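Local atomic coordinates of NLP/P60 family protein (Bacillus cereus ATCC 10987, PDB entry 3H41), a protein that probably cleaves murein peptides at the bond between gamma-D-glutamate and the following diamino acid, releasing the dipeptide L-Ala-gamma-D-Glu during peptidoglycan breakdown. Residues F257-H260 / S266-H269. Numbering follows the deposited sequence.
With DGL (D-glutamic acid), chain C.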
loop_
_atom_site.group_PDB
_atom_site.type_symbol
_atom_site.label_atom_id
_atom_site.label_comp_id
_atom_site.label_asym_id
_atom_site.label_seq_id
_atom_site.Cartn_x
_atom_site.Cartn_y
_atom_site.Cartn_z
ATOM N N PHE A 257 -17.880 5.341 3.299
ATOM C CA PHE A 257 -18.013 3.903 3.315
ATOM C C PHE A 257 -19.318 3.443 2.694
ATOM O O PHE A 257 -20.323 4.137 2.777
ATOM C CB PHE A 257 -17.824 3.403 4.766
ATOM C CG PHE A 257 -16.485 3.739 5.289
ATOM C CD1 PHE A 257 -15.399 2.919 5.017
ATOM C CD2 PHE A 257 -16.270 4.924 5.980
ATOM C CE1 PHE A 257 -14.106 3.262 5.467
ATOM C CE2 PHE A 257 -14.991 5.268 6.425
ATOM C CZ PHE A 257 -13.924 4.450 6.171
ATOM N N PHE A 258 -19.260 2.284 2.043
ATOM C CA PHE A 258 -20.439 1.682 1.429
ATOM C C PHE A 258 -20.567 0.263 1.928
ATOM O O PHE A 258 -19.565 -0.473 2.027
ATOM C CB PHE A 258 -20.355 1.769 -0.106
ATOM C CG PHE A 258 -20.094 3.169 -0.591
ATOM C CD1 PHE A 258 -21.161 4.054 -0.800
ATOM C CD2 PHE A 258 -18.795 3.662 -0.688
ATOM C CE1 PHE A 258 -20.928 5.376 -1.196
ATOM C CE2 PHE A 258 -18.564 5.001 -1.075
ATOM C CZ PHE A 258 -19.639 5.847 -1.332
ATOM N N ALA A 259 -21.807 -0.137 2.245
ATOM C CA ALA A 259 -22.049 -1.440 2.821
ATOM C C ALA A 259 -23.144 -2.189 2.064
ATOM O O ALA A 259 -24.049 -1.590 1.465
ATOM C CB ALA A 259 -22.432 -1.308 4.357
ATOM N N HIS A 260 -23.055 -3.497 2.111
ATOM C CA HIS A 260 -24.067 -4.379 1.516
ATOM C C HIS A 260 -25.457 -4.136 2.094
ATOM O O HIS A 260 -25.615 -3.553 3.205
ATOM C CB HIS A 260 -23.687 -5.849 1.739
ATOM C CG HIS A 260 -22.471 -6.286 0.977
ATOM N ND1 HIS A 260 -22.488 -6.500 -0.383
ATOM C CD2 HIS A 260 -21.212 -6.568 1.386
ATOM C CE1 HIS A 260 -21.290 -6.881 -0.784
ATOM N NE2 HIS A 260 -20.498 -6.934 0.269
ATOM N N SER A 266 -22.255 -5.663 5.874
ATOM C CA SER A 266 -20.833 -5.461 6.025
ATOM C C SER A 266 -20.359 -4.385 5.040
ATOM O O SER A 266 -20.880 -4.248 3.937
ATOM C CB SER A 266 -20.057 -6.760 5.844
ATOM O OG SER A 266 -20.466 -7.372 4.659
ATOM N N VAL A 267 -19.388 -3.606 5.494
ATOM C CA VAL A 267 -18.724 -2.584 4.685
ATOM C C VAL A 267 -17.908 -3.317 3.660
ATOM O O VAL A 267 -17.236 -4.269 4.012
ATOM C CB VAL A 267 -17.817 -1.723 5.570
ATOM C CG1 VAL A 267 -16.803 -0.865 4.726
ATOM C CG2 VAL A 267 -18.678 -0.856 6.421
ATOM N N HIS A 268 -18.003 -2.911 2.398
ATOM C CA HIS A 268 -17.139 -3.468 1.360
ATOM C C HIS A 268 -16.542 -2.441 0.393
ATOM O O HIS A 268 -15.935 -2.841 -0.582
ATOM C CB HIS A 268 -17.899 -4.535 0.544
ATOM C CG HIS A 268 -19.028 -3.979 -0.266
ATOM N ND1 HIS A 268 -18.969 -3.853 -1.638
ATOM C CD2 HIS A 268 -20.231 -3.479 0.105
ATOM C CE1 HIS A 268 -20.101 -3.332 -2.079
ATOM N NE2 HIS A 268 -20.882 -3.088 -1.043
ATOM N N HIS A 269 -16.707 -1.145 0.627
ATOM C CA HIS A 269 -16.054 -0.152 -0.223
ATOM C C HIS A 269 -15.755 1.110 0.567
ATOM O O HIS A 269 -16.492 1.472 1.489
ATOM C CB HIS A 269 -16.889 0.172 -1.484
ATOM C CG HIS A 269 -16.193 1.105 -2.427
ATOM N ND1 HIS A 269 -15.040 0.750 -3.097
ATOM C CD2 HIS A 269 -16.430 2.398 -2.750
ATOM C CE1 HIS A 269 -14.626 1.774 -3.823
ATOM N NE2 HIS A 269 -15.442 2.789 -3.618
HETATM N N DGL C . -9.848 -5.542 0.849
HETATM C CA DGL C . -11.266 -5.171 0.851
HETATM C C DGL C . -11.646 -4.462 2.117
HETATM O O DGL C . -12.801 -4.511 2.563
HETATM C CB DGL C . -11.576 -4.286 -0.367
HETATM C CG DGL C . -13.073 -3.972 -0.553
HETATM C CD DGL C . -14.022 -5.161 -0.413
HETATM O OE1 DGL C . -14.525 -5.607 -1.460
HETATM O OE2 DGL C . -14.322 -5.636 0.717
HETATM O OXT DGL C . -10.812 -3.763 2.706
#
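F258 O receives two amide donors from the facing strand, H268 N at 2.9 Å and in the carbonyl plane, and H269 N in a longer bond of 3.3 Å. Two consecutive residues thus face F258, which makes this a classic beta bulge, in the antiparallel sheet of the NlpC/P60 catalytic domain. F258 N returns a bond to H269 O, and H260 N reaches S266 O, closing the pairing on the far side of the bulge.

The face that carries F258 and H269 is buried and closely packed. In one of its two conformers the H269 imidazole abuts the phenyl group edge-on, H269 CD2 lying 3.4 Å from F258 CD2, with the two planes inclined by 35°; Y299 also meets both rings. On the other face A259, V267 and F257 touch more lightly, F257 CD1 standing 4.0 Å from V267 CG1.

At the exposed end, beside S266, H260 and H268 stack face to face, closely although solvent reaches them, centroids 3.8 Å apart and planes at 16°. H268 CG sits between its backbone N and carbonyl carbon (chi1 66°), which brings the ring over H260.

H268 O lies 3.0 Å from CD of the bound D-glutamate. The bulge thus lets one carbonyl hold both amides where this ligand-pocket residue is followed by H269, the inferred proton acceptor. H269 NE2 hydrogen-bonds to H281, and H268 NE2 to E302, which with the stack probably limits rotation of the H268 ring.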